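Local atomic coordinates of aryl acylamidase (bacterium CSBL00001, PDB entry 4YJI), a protein that probably hydrolyses the amide bond of aryl acylamides to release an aromatic amine. Residues A[82-87]-A[131-136]; A[196-201]-A[444-449]; A[43-48]-A[167-172]; A[19-24]-A[75-80]. The protein carries 1 engineered substitution. All coordinates share one frame; numbering follows the deposited sequence.

Contact 1: A[82-87]-A[131-136]. With TYL (N-(4-hydroxyphenyl)acetamide (tylenol)), chain C.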
loop_
_atom_site.group_PDB
_atom_site.type_symbol
_atom_site.label_atom_id
_atom_site.label_comp_id
_atom_site.label_asym_id
_atom_site.label_seq_id
_atom_site.Cartn_x
_atom_site.Cartn_y
_atom_site.Cartn_z
ATOM N N LEU A 82 -8.654 6.019 -7.325
ATOM C CA LEU A 82 -7.515 6.233 -8.201
ATOM C C LEU A 82 -6.530 5.073 -8.068
ATOM O O LEU A 82 -6.442 4.442 -6.999
ATOM C CB LEU A 82 -6.810 7.554 -7.873
ATOM C CG LEU A 82 -7.497 8.864 -8.254
ATOM C CD1 LEU A 82 -8.483 9.305 -7.177
ATOM C CD2 LEU A 82 -6.450 9.941 -8.505
ATOM N N MET A 83 -5.801 4.798 -9.149
ATOM C CA MET A 83 -4.786 3.732 -9.160
ATOM C C MET A 83 -3.390 4.333 -8.996
ATOM O O MET A 83 -3.197 5.522 -9.190
ATOM C CB MET A 83 -4.846 2.919 -10.459
ATOM C CG MET A 83 -4.364 3.699 -11.685
ATOM S SD MET A 83 -4.270 2.723 -13.216
ATOM C CE MET A 83 -3.096 1.453 -12.750
ATOM N N LYS A 84 -2.422 3.491 -8.653
ATOM C CA LYS A 84 -1.044 3.924 -8.422
ATOM C C LYS A 84 -0.214 3.940 -9.702
ATOM O O LYS A 84 -0.273 3.000 -10.493
ATOM C CB LYS A 84 -0.401 2.993 -7.397
ATOM C CG LYS A 84 1.058 3.266 -7.074
ATOM C CD LYS A 84 1.533 2.236 -6.045
ATOM C CE LYS A 84 2.993 2.426 -5.694
ATOM N NZ LYS A 84 3.420 1.398 -4.682
ATOM N N ASP A 85 0.588 4.987 -9.884
ATOM C CA ASP A 85 1.476 5.086 -11.045
ATOM C C ASP A 85 2.804 4.334 -10.816
ATOM O O ASP A 85 3.870 4.940 -10.748
ATOM C CB ASP A 85 1.744 6.558 -11.367
ATOM C CG ASP A 85 2.630 6.743 -12.591
ATOM O OD1 ASP A 85 2.699 5.809 -13.433
ATOM O OD2 ASP A 85 3.252 7.831 -12.703
ATOM N N LEU A 86 2.725 3.017 -10.679
ATOM C CA LEU A 86 3.912 2.180 -10.588
ATOM C C LEU A 86 3.614 0.855 -11.274
ATOM O O LEU A 86 2.823 0.052 -10.771
ATOM C CB LEU A 86 4.334 1.960 -9.126
ATOM C CG LEU A 86 5.529 1.026 -8.929
ATOM C CD1 LEU A 86 6.731 1.522 -9.719
ATOM C CD2 LEU A 86 5.881 0.886 -7.446
ATOM N N PHE A 87 4.257 0.640 -12.424
ATOM C CA PHE A 87 3.912 -0.450 -13.339
ATOM C C PHE A 87 2.410 -0.441 -13.635
ATOM O O PHE A 87 1.793 -1.488 -13.810
ATOM C CB PHE A 87 4.344 -1.805 -12.778
ATOM C CG PHE A 87 5.840 -1.946 -12.632
ATOM C CD1 PHE A 87 6.644 -2.127 -13.748
ATOM C CD2 PHE A 87 6.435 -1.879 -11.382
ATOM C CE1 PHE A 87 8.024 -2.251 -13.619
ATOM C CE2 PHE A 87 7.817 -1.997 -11.244
ATOM C CZ PHE A 87 8.609 -2.185 -12.366
ATOM N N THR A 131 -2.012 8.040 -8.929
ATOM C CA THR A 131 -1.360 8.660 -7.785
ATOM C C THR A 131 0.163 8.491 -7.817
ATOM O O THR A 131 0.694 7.555 -8.430
ATOM C CB THR A 131 -1.905 8.077 -6.465
ATOM O OG1 THR A 131 -1.783 6.649 -6.488
ATOM C CG2 THR A 131 -3.383 8.450 -6.284
ATOM N N ASN A 132 0.849 9.416 -7.153
ATOM C CA ASN A 132 2.310 9.491 -7.154
ATOM C C ASN A 132 3.007 8.347 -6.410
ATOM O O ASN A 132 2.510 7.854 -5.395
ATOM C CB ASN A 132 2.731 10.831 -6.540
ATOM C CG ASN A 132 4.131 11.267 -6.948
ATOM O OD1 ASN A 132 4.654 10.862 -7.982
ATOM N ND2 ASN A 132 4.734 12.121 -6.128
ATOM N N SER A 133 4.181 7.981 -6.918
ATOM C CA SER A 133 5.054 6.947 -6.364
ATOM C C SER A 133 6.518 7.363 -6.600
ATOM O O SER A 133 6.805 8.087 -7.554
ATOM C CB SER A 133 4.755 5.594 -7.027
ATOM O OG SER A 133 5.819 4.670 -6.841
ATOM N N PRO A 134 7.454 6.910 -5.743
ATOM C CA PRO A 134 8.871 7.118 -6.059
ATOM C C PRO A 134 9.315 6.230 -7.208
ATOM O O PRO A 134 8.643 5.236 -7.499
ATOM C CB PRO A 134 9.581 6.707 -4.772
ATOM C CG PRO A 134 8.684 5.638 -4.211
ATOM C CD PRO A 134 7.285 6.179 -4.480
ATOM N N VAL A 135 10.444 6.560 -7.828
ATOM C CA VAL A 135 10.947 5.817 -8.985
ATOM C C VAL A 135 11.130 4.327 -8.707
ATOM O O VAL A 135 11.811 3.943 -7.750
ATOM C CB VAL A 135 12.292 6.407 -9.475
ATOM C CG1 VAL A 135 12.901 5.548 -10.583
ATOM C CG2 VAL A 135 12.100 7.853 -9.946
ATOM N N TYR A 136 10.497 3.498 -9.540
ATOM C CA TYR A 136 10.533 2.036 -9.413
ATOM C C TYR A 136 10.098 1.517 -8.041
ATOM O O TYR A 136 10.405 0.379 -7.677
ATOM C CB TYR A 136 11.934 1.500 -9.736
ATOM C CG TYR A 136 12.169 1.272 -11.211
ATOM C CD1 TYR A 136 11.453 0.299 -11.902
ATOM C CD2 TYR A 136 13.113 2.016 -11.921
ATOM C CE1 TYR A 136 11.664 0.071 -13.257
ATOM C CE2 TYR A 136 13.328 1.795 -13.287
ATOM C CZ TYR A 136 12.596 0.820 -13.943
ATOM O OH TYR A 136 12.779 0.575 -15.289
HETATM C C1 TYL C . 7.656 -1.426 -4.235
HETATM C C2 TYL C . 6.308 -1.546 -4.555
HETATM C C3 TYL C . 5.940 -2.254 -5.692
HETATM C C4 TYL C . 6.919 -2.822 -6.496
HETATM C C5 TYL C . 8.265 -2.691 -6.179
HETATM C C6 TYL C . 8.639 -1.984 -5.045
HETATM N N TYL C . 8.059 -0.707 -3.094
HETATM C C TYL C . 7.576 -0.949 -1.817
HETATM C CM TYL C . 8.122 -0.067 -0.715
HETATM O O4 TYL C . 6.553 -3.539 -7.653
HETATM O O TYL C . 6.757 -1.829 -1.597
HETATM O O HOH W 1 -3.897 4.923 -5.886
HETATM O O HOH W 2 4.373 8.581 -10.061
#

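Contact 2: A[196-201]-A[444-449]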
loop_
_atom_site.group_PDB
_atom_site.type_symbol
_atom_site.label_atom_id
_atom_site.label_comp_id
_atom_site.label_asym_id
_atom_site.label_seq_id
_atom_site.Cartn_x
_atom_site.Cartn_y
_atom_site.Cartn_z
ATOM N N ASN A 196 -2.527 7.708 9.113
ATOM C CA ASN A 196 -3.726 7.378 9.899
ATOM C C ASN A 196 -4.770 6.673 9.043
ATOM O O ASN A 196 -5.972 6.878 9.217
ATOM C CB ASN A 196 -4.336 8.651 10.539
ATOM C CG ASN A 196 -5.300 8.343 11.687
ATOM O OD1 ASN A 196 -4.907 7.750 12.691
ATOM N ND2 ASN A 196 -6.560 8.759 11.544
ATOM N N THR A 197 -4.316 5.839 8.118
ATOM C CA THR A 197 -5.268 5.083 7.300
ATOM C C THR A 197 -5.017 3.592 7.433
ATOM O O THR A 197 -4.005 3.161 7.989
ATOM C CB THR A 197 -5.218 5.504 5.812
ATOM O OG1 THR A 197 -3.876 5.476 5.321
ATOM C CG2 THR A 197 -5.793 6.917 5.640
ATOM N N TYR A 198 -5.953 2.806 6.920
ATOM C CA TYR A 198 -5.899 1.358 7.032
ATOM C C TYR A 198 -5.397 0.771 5.723
ATOM O O TYR A 198 -6.011 0.985 4.667
ATOM C CB TYR A 198 -7.284 0.830 7.377
ATOM C CG TYR A 198 -7.376 -0.660 7.553
ATOM C CD1 TYR A 198 -6.857 -1.272 8.683
ATOM C CD2 TYR A 198 -8.001 -1.452 6.589
ATOM C CE1 TYR A 198 -6.944 -2.634 8.863
ATOM C CE2 TYR A 198 -8.094 -2.825 6.752
ATOM C CZ TYR A 198 -7.558 -3.412 7.883
ATOM O OH TYR A 198 -7.650 -4.767 8.056
ATOM N N GLY A 199 -4.272 0.062 5.778
ATOM C CA GLY A 199 -3.690 -0.501 4.568
ATOM C C GLY A 199 -3.702 -2.011 4.647
ATOM O O GLY A 199 -3.089 -2.572 5.555
ATOM N N PHE A 200 -4.394 -2.668 3.707
ATOM C CA PHE A 200 -4.560 -4.122 3.758
ATOM C C PHE A 200 -3.722 -4.828 2.693
ATOM O O PHE A 200 -3.927 -4.650 1.487
ATOM C CB PHE A 200 -6.044 -4.520 3.606
ATOM C CG PHE A 200 -6.303 -5.965 3.923
ATOM C CD1 PHE A 200 -6.550 -6.366 5.228
ATOM C CD2 PHE A 200 -6.241 -6.929 2.928
ATOM C CE1 PHE A 200 -6.750 -7.705 5.536
ATOM C CE2 PHE A 200 -6.439 -8.267 3.218
ATOM C CZ PHE A 200 -6.702 -8.657 4.529
ATOM N N GLN A 201 -2.772 -5.631 3.155
ATOM C CA GLN A 201 -1.904 -6.413 2.276
ATOM C C GLN A 201 -2.333 -7.884 2.343
ATOM O O GLN A 201 -2.118 -8.568 3.353
ATOM C CB GLN A 201 -0.429 -6.213 2.685
ATOM C CG GLN A 201 0.589 -7.127 1.991
ATOM C CD GLN A 201 1.117 -8.209 2.926
ATOM O OE1 GLN A 201 1.689 -7.907 3.986
ATOM N NE2 GLN A 201 0.903 -9.471 2.561
ATOM N N ALA A 444 -2.112 -6.137 7.902
ATOM C CA ALA A 444 -2.721 -4.825 7.728
ATOM C C ALA A 444 -2.110 -3.825 8.691
ATOM O O ALA A 444 -1.842 -4.161 9.841
ATOM C CB ALA A 444 -4.225 -4.895 7.945
ATOM N N SER A 445 -1.883 -2.604 8.220
ATOM C CA SER A 445 -1.499 -1.533 9.131
ATOM C C SER A 445 -2.744 -0.822 9.656
ATOM O O SER A 445 -3.569 -0.306 8.877
ATOM C CB SER A 445 -0.559 -0.536 8.463
ATOM O OG SER A 445 -0.165 0.454 9.412
ATOM N N VAL A 446 -2.875 -0.820 10.977
ATOM C CA VAL A 446 -3.997 -0.199 11.678
ATOM C C VAL A 446 -3.526 1.054 12.422
ATOM O O VAL A 446 -2.504 1.019 13.097
ATOM C CB VAL A 446 -4.629 -1.171 12.681
ATOM C CG1 VAL A 446 -5.655 -0.467 13.495
ATOM C CG2 VAL A 446 -5.251 -2.367 11.969
ATOM N N PRO A 447 -4.247 2.175 12.266
ATOM C CA PRO A 447 -3.828 3.402 12.956
ATOM C C PRO A 447 -3.827 3.202 14.463
ATOM O O PRO A 447 -4.846 2.786 15.011
ATOM C CB PRO A 447 -4.876 4.422 12.517
ATOM C CG PRO A 447 -5.318 3.915 11.146
ATOM C CD PRO A 447 -5.324 2.424 11.291
ATOM N N ALA A 448 -2.692 3.462 15.110
ATOM C CA ALA A 448 -2.542 3.206 16.543
ATOM C C ALA A 448 -2.612 4.481 17.368
ATOM O O ALA A 448 -2.648 4.423 18.598
ATOM C CB ALA A 448 -1.224 2.490 16.818
ATOM N N GLY A 449 -2.611 5.628 16.699
ATOM C CA GLY A 449 -2.683 6.902 17.396
ATOM C C GLY A 449 -1.715 7.934 16.861
ATOM O O GLY A 449 -1.146 7.773 15.781
HETATM O O HOH W 3 -2.600 6.701 13.614
HETATM O O HOH W 4 -2.078 2.515 9.914
#

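Contact 3: A[43-48]-A[167-172]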
loop_
_atom_site.group_PDB
_atom_site.type_symbol
_atom_site.label_atom_id
_atom_site.label_comp_id
_atom_site.label_asym_id
_atom_site.label_seq_id
_atom_site.Cartn_x
_atom_site.Cartn_y
_atom_site.Cartn_z
ATOM N N PRO A 43 -3.614 20.490 -4.618
ATOM C CA PRO A 43 -2.423 21.326 -4.842
ATOM C C PRO A 43 -1.357 21.233 -3.745
ATOM O O PRO A 43 -0.172 21.169 -4.070
ATOM C CB PRO A 43 -3.008 22.735 -4.900
ATOM C CG PRO A 43 -4.325 22.522 -5.564
ATOM C CD PRO A 43 -4.845 21.225 -4.986
ATOM N N GLY A 44 -1.773 21.192 -2.484
ATOM C CA GLY A 44 -0.836 21.042 -1.383
ATOM C C GLY A 44 -0.261 19.641 -1.258
ATOM O O GLY A 44 0.922 19.470 -0.970
ATOM N N LEU A 45 -1.098 18.632 -1.477
ATOM C CA LEU A 45 -0.695 17.245 -1.260
ATOM C C LEU A 45 0.232 16.734 -2.358
ATOM O O LEU A 45 1.151 15.954 -2.085
ATOM C CB LEU A 45 -1.926 16.337 -1.172
ATOM C CG LEU A 45 -2.965 16.645 -0.087
ATOM C CD1 LEU A 45 -4.096 15.628 -0.164
ATOM C CD2 LEU A 45 -2.356 16.663 1.306
ATOM N N ASN A 46 -0.014 17.174 -3.592
ATOM C CA ASN A 46 0.745 16.700 -4.749
ATOM C C ASN A 46 0.672 15.177 -4.835
ATOM O O ASN A 46 1.691 14.495 -4.968
ATOM C CB ASN A 46 2.201 17.174 -4.671
ATOM C CG ASN A 46 2.960 16.967 -5.972
ATOM O OD1 ASN A 46 2.409 17.142 -7.062
ATOM N ND2 ASN A 46 4.236 16.594 -5.862
ATOM N N ALA A 47 -0.548 14.653 -4.744
ATOM C CA ALA A 47 -0.776 13.207 -4.727
ATOM C C ALA A 47 -1.178 12.663 -6.102
ATOM O O ALA A 47 -0.889 11.520 -6.442
ATOM C CB ALA A 47 -1.847 12.867 -3.691
ATOM N N VAL A 48 -1.847 13.489 -6.893
ATOM C CA VAL A 48 -2.339 13.065 -8.193
ATOM C C VAL A 48 -1.314 13.386 -9.286
ATOM O O VAL A 48 -0.813 14.506 -9.350
ATOM C CB VAL A 48 -3.688 13.752 -8.496
ATOM C CG1 VAL A 48 -4.180 13.395 -9.886
ATOM C CG2 VAL A 48 -4.718 13.372 -7.436
ATOM N N ALA A 167 -1.751 7.572 -3.016
ATOM C CA ALA A 167 -2.956 6.831 -2.626
ATOM C C ALA A 167 -3.364 7.142 -1.184
ATOM O O ALA A 167 -4.517 7.494 -0.915
ATOM C CB ALA A 167 -2.742 5.314 -2.801
ATOM N N ALA A 168 -2.417 7.025 -0.256
ATOM C CA ALA A 168 -2.736 7.210 1.148
ATOM C C ALA A 168 -3.110 8.661 1.442
ATOM O O ALA A 168 -3.989 8.914 2.252
ATOM C CB ALA A 168 -1.566 6.778 2.033
ATOM N N ALA A 169 -2.434 9.601 0.788
ATOM C CA ALA A 169 -2.667 11.021 1.044
ATOM C C ALA A 169 -4.089 11.418 0.665
ATOM O O ALA A 169 -4.751 12.123 1.422
ATOM C CB ALA A 169 -1.639 11.891 0.289
ATOM N N LEU A 170 -4.572 10.938 -0.478
ATOM C CA LEU A 170 -5.941 11.242 -0.898
ATOM C C LEU A 170 -6.967 10.663 0.077
ATOM O O LEU A 170 -7.955 11.310 0.405
ATOM C CB LEU A 170 -6.216 10.716 -2.311
ATOM C CG LEU A 170 -5.426 11.418 -3.417
ATOM C CD1 LEU A 170 -5.729 10.774 -4.769
ATOM C CD2 LEU A 170 -5.758 12.906 -3.454
ATOM N N VAL A 171 -6.730 9.435 0.528
ATOM C CA VAL A 171 -7.655 8.782 1.426
ATOM C C VAL A 171 -7.642 9.473 2.798
ATOM O O VAL A 171 -8.694 9.725 3.372
ATOM C CB VAL A 171 -7.320 7.277 1.570
ATOM C CG1 VAL A 171 -8.156 6.627 2.696
ATOM C CG2 VAL A 171 -7.541 6.547 0.236
ATOM N N ALA A 172 -6.453 9.802 3.294
ATOM C CA ALA A 172 -6.338 10.427 4.612
ATOM C C ALA A 172 -6.888 11.855 4.621
ATOM O O ALA A 172 -7.230 12.380 5.683
ATOM C CB ALA A 172 -4.883 10.412 5.080
#

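Contact 4: A[19-24]-A[75-80]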
loop_
_atom_site.group_PDB
_atom_site.type_symbol
_atom_site.label_atom_id
_atom_site.label_comp_id
_atom_site.label_asym_id
_atom_site.label_seq_id
_atom_site.Cartn_x
_atom_site.Cartn_y
_atom_site.Cartn_z
ATOM N N LEU A 19 -25.836 5.694 -1.361
ATOM C CA LEU A 19 -26.337 6.946 -1.941
ATOM C C LEU A 19 -26.626 6.798 -3.437
ATOM O O LEU A 19 -27.616 7.325 -3.961
ATOM C CB LEU A 19 -25.334 8.080 -1.734
ATOM C CG LEU A 19 -25.228 8.608 -0.299
ATOM C CD1 LEU A 19 -24.144 9.653 -0.203
ATOM C CD2 LEU A 19 -26.575 9.171 0.162
ATOM N N VAL A 20 -25.741 6.090 -4.129
ATOM C CA VAL A 20 -25.878 5.926 -5.576
ATOM C C VAL A 20 -26.980 4.916 -5.926
ATOM O O VAL A 20 -27.852 5.196 -6.753
ATOM C CB VAL A 20 -24.524 5.499 -6.204
ATOM C CG1 VAL A 20 -24.696 5.097 -7.659
ATOM C CG2 VAL A 20 -23.520 6.635 -6.102
ATOM N N LYS A 21 -26.973 3.757 -5.279
ATOM C CA LYS A 21 -27.964 2.730 -5.600
ATOM C C LYS A 21 -29.382 3.131 -5.174
ATOM O O LYS A 21 -30.360 2.718 -5.802
ATOM C CB LYS A 21 -27.572 1.395 -4.966
ATOM C CG LYS A 21 -26.408 0.726 -5.701
ATOM C CD LYS A 21 -26.182 -0.701 -5.244
ATOM C CE LYS A 21 -25.192 -1.420 -6.163
ATOM N NZ LYS A 21 -24.980 -2.836 -5.741
ATOM N N SER A 22 -29.499 3.947 -4.133
ATOM C CA SER A 22 -30.814 4.448 -3.720
ATOM C C SER A 22 -31.253 5.675 -4.536
ATOM O O SER A 22 -32.318 6.249 -4.283
ATOM C CB SER A 22 -30.819 4.789 -2.228
ATOM O OG SER A 22 -29.989 5.905 -1.938
ATOM N N LYS A 23 -30.421 6.063 -5.501
ATOM C CA LYS A 23 -30.666 7.210 -6.384
ATOM C C LYS A 23 -30.750 8.553 -5.655
ATOM O O LYS A 23 -31.387 9.487 -6.140
ATOM C CB LYS A 23 -31.942 6.988 -7.209
ATOM C CG LYS A 23 -31.933 5.702 -8.030
ATOM C CD LYS A 23 -33.231 5.519 -8.818
ATOM C CE LYS A 23 -33.308 4.125 -9.429
ATOM N NZ LYS A 23 -34.553 3.914 -10.229
ATOM N N GLN A 24 -30.095 8.669 -4.504
ATOM C CA GLN A 24 -30.020 9.956 -3.818
ATOM C C GLN A 24 -29.049 10.905 -4.505
ATOM O O GLN A 24 -29.186 12.124 -4.419
ATOM C CB GLN A 24 -29.599 9.773 -2.365
ATOM C CG GLN A 24 -30.660 9.191 -1.472
ATOM C CD GLN A 24 -30.158 9.055 -0.055
ATOM O OE1 GLN A 24 -29.881 10.052 0.612
ATOM N NE2 GLN A 24 -30.005 7.817 0.402
ATOM N N MET A 75 -20.973 -4.047 -7.441
ATOM C CA MET A 75 -20.855 -4.000 -5.979
ATOM C C MET A 75 -20.358 -2.660 -5.423
ATOM O O MET A 75 -20.606 -2.314 -4.260
ATOM C CB MET A 75 -19.875 -5.095 -5.552
ATOM C CG MET A 75 -20.268 -5.981 -4.433
ATOM S SD MET A 75 -18.743 -6.812 -3.920
ATOM C CE MET A 75 -18.105 -5.608 -2.712
ATOM N N LEU A 76 -19.604 -1.935 -6.242
ATOM C CA LEU A 76 -19.006 -0.676 -5.823
ATOM C C LEU A 76 -19.513 0.481 -6.670
ATOM O O LEU A 76 -18.780 1.451 -6.912
ATOM C CB LEU A 76 -17.486 -0.751 -5.918
ATOM C CG LEU A 76 -16.820 -1.713 -4.938
ATOM C CD1 LEU A 76 -15.321 -1.732 -5.195
ATOM C CD2 LEU A 76 -17.104 -1.295 -3.507
ATOM N N ALA A 77 -20.755 0.363 -7.135
ATOM C CA ALA A 77 -21.323 1.341 -8.069
ATOM C C ALA A 77 -21.185 2.777 -7.585
ATOM O O ALA A 77 -21.729 3.165 -6.544
ATOM C CB ALA A 77 -22.808 1.015 -8.345
ATOM N N GLY A 78 -20.428 3.561 -8.339
ATOM C CA GLY A 78 -20.289 4.972 -8.076
ATOM C C GLY A 78 -19.148 5.362 -7.154
ATOM O O GLY A 78 -18.937 6.543 -6.924
ATOM N N VAL A 79 -18.415 4.392 -6.616
ATOM C CA VAL A 79 -17.325 4.726 -5.702
ATOM C C VAL A 79 -16.125 5.289 -6.455
ATOM O O VAL A 79 -15.569 4.616 -7.308
ATOM C CB VAL A 79 -16.875 3.491 -4.894
ATOM C CG1 VAL A 79 -15.679 3.843 -3.996
ATOM C CG2 VAL A 79 -18.025 2.963 -4.050
ATOM N N PRO A 80 -15.717 6.532 -6.145
ATOM C CA PRO A 80 -14.587 7.122 -6.872
ATOM C C PRO A 80 -13.275 6.595 -6.307
ATOM O O PRO A 80 -13.180 6.422 -5.091
ATOM C CB PRO A 80 -14.742 8.618 -6.599
ATOM C CG PRO A 80 -15.357 8.657 -5.210
ATOM C CD PRO A 80 -16.290 7.466 -5.156
HETATM O O HOH W 5 -23.934 -2.995 -3.567
#

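Contact 1: A[82-87]-A[131-136]
T131, the last residue of strand 126-131, forms a parallel bridge with K84 at the end of strand 80-84. Its N donates to M83 O (2.8 Å), and D85 N returns a straighter bond to T131 O (3.0 Å, 160° at the hydrogen), so K84 is clasped from both flanks. The branches of T131 divide the work: CG2 reaches over to L82 CB (3.9 Å), while OG1, lodged between N and carbonyl carbon (chi1 54°), gives its proton to a water that is also bonded to L82 O. A second water bridges D85 OD2 and S133 N; the same carboxylate oxygen meets T96 OG1.

Further on, K84 runs fully extended from a CG anti to the backbone N, and its CE passes alongside S133 OG at 3.8 Å. This carries NZ beyond S133 to hydroxyls of S163, S164 and T182. D85 centres an inverse gamma turn, after which L86 spreads its two methyls: CD1 rests on the backbone of Y136 (3.8 Å to C), and CD2 touches ring atom C3 of the bound N-(4-hydroxyphenyl)acetamide at 3.6 Å. F87 and Y136 cross at about a right angle, with F87 CZ lying in the plane of the tyrosine ring, 3.8 Å from CD1 at its edge; Y136 OH is tied to S333.

The buried K84 bonded to S163 is consistent with the Lys and cis-Ser of the Ser-cisSer-Lys triad of amidase signature enzymes; the bridge would then position this lysine next to the ligand pocket lined by L86 and Y136.

Contact 2: A[196-201]-A[444-449]
G199 O is gripped twice from strand 443-451: S445 N donates to it at 2.9 Å in the carbonyl plane, and a CA-H contact is added by A444, whose CA lies 3.2 Å from G199 O. The return pair is built alike. S445 O takes the N-H of G199 on a lone pair (3.2 Å from G199 N), and Y198 CA turns its hydrogen to S445 O from 3.4 Å. G199 and S445 thus form an antiparallel hydrogen-bonded pair, followed by F200 and A444 as a non-hydrogen-bonded one.

These two strands are central neighbours in the mixed sheet at the core of the amidase signature fold; strand 223-228 lies beyond one and strand 454-462 beyond the other. Y198, F200, A444 and V446 face helices 231-241 and 467-480. With CG anti to the backbone N (chi1 -179°), the Y198 ring extends across to the partner strand, where V446 CG2 sits in its plane at the edge, 3.5 Å from CE1. The methyl of A444 touches both aromatics, each obliquely, with CB 3.4 Å from Y198 OH and 3.9 Å from F200 CD1. That hydroxyl is bonded to S474.

Near the start of strand 198-201 direct backbone pairing gives way to water: one molecule donates to T197 O and lies within bonding distance of S445 OG, which also meets T399. The P447 ring packs by CG on T197 O and by CB on N196 OD1 (3.3 Å), roughly at right angles to the asparagine side chain, whose ND2 is bound to W483 O.

Contact 3: A[43-48]-A[167-172]
L45, at the end of helix 27-45, leans on helix 165-172 with a single branch: CG is anti to the carbonyl carbon (chi1 -58°), and CD1 comes to rest 3.9 Å from A169 O and 4.5 Å from A169 CB. N46 then takes a positive phi of 56° and turns the chain out of its helical course. Its own side chain points away from helix 165-172, and its ND2 is bonded to the carbonyls of F147 and P149.

The turn delivers A47 to the middle of the contact. Its CB meets the methyl CB of A169 at an angle, 4.1 Å away, and at the same time touches the branch point of L170, with CG at 3.9 Å. V48 begins the next strand and takes the far end of that leucine: CG2 lies 3.9 Å from L170 CD1, the two side chains crossing at about a right angle. L170 is therefore shared, A47 against its CG and CD2, V48 against both methyls. Farther over, the leucine also packs on L82 and T131, so the helix covers the small sheet that V48 enters.

Between the two segments the contact is made mainly by methyl groups and the branch carbon of L170, with small alanines allowing the turn to approach the helix to 6.5 Å between the CA atoms of A47 and A169. D42 OD1 accepts from A47 N and V48 N, and A47 O is probably bonded to N132 N, so the joint between the segments is apolar while the turn's polar groups bond to its neighbours.

Contact 4: A[19-24]-A[75-80]
V20, in the last turn of helix 13-21, presses on the A77-G78 peptide at the centre of a type II beta turn running from L76 to V79. The helix itself stops in a Schellman motif: K23 has positive phi, K23 N bonds back to V20 O and Q24 N to L19 O at 2.9 Å. Helix end and beta turn meet far out in the molecule: the centre of the contact lies about 25 Å from the centre of the chain.

The tight half belongs to V20. Its CB and CG1 both sit 3.7 Å from A77 O, and CG2, anti to the carbonyl carbon, reaches G78 CA at 4.1 Å. G78 has a phi of 90°, as the third residue of a type II turn commonly does, and having no side chain it lets the valine methyl come right against its backbone. V30 and I25 also pack on V20, so the valine fills the angle between helix 13-21, helix 27-45 and the turn. Backbone bonds from G78 to D124 and from V79 to L126 hold the turn.

The loose half is the K21 side, open to solvent. K21 runs out extended from a CG anti to the carbonyl carbon (chi1 -74°), passing over the methyl of A77 toward M75. Its NZ has a weak bond to G74 O, and a water near it, modelled doubtfully close, bonds weakly to M75 O. Across the two segments the lysine therefore grips by its aliphatic length more than by its charge, the nearest side-chain pair being K21 CE and A77 CB at 4.0 Å.

How the contacts relate
From the N terminus, contact 4 opens first, at the end of helix 13-21, and closes at the turn before strand 80-84. Contact 3 opens meanwhile, at the end of helix 27-45, so these two cross; it closes only at helix 165-172. Contact 1 is nested inside that longer loop, its first segment adjoining 75-80 in sequence. Contacts 1 and 3 also touch, where T131 and N132 meet A47 and helix 165-172. Contact 2 follows in series, joining strands far apart in sequence. T197 packs on V171 and A172, so helix 165-172 links the small sheet of contact 1 to the central sheet of contact 2.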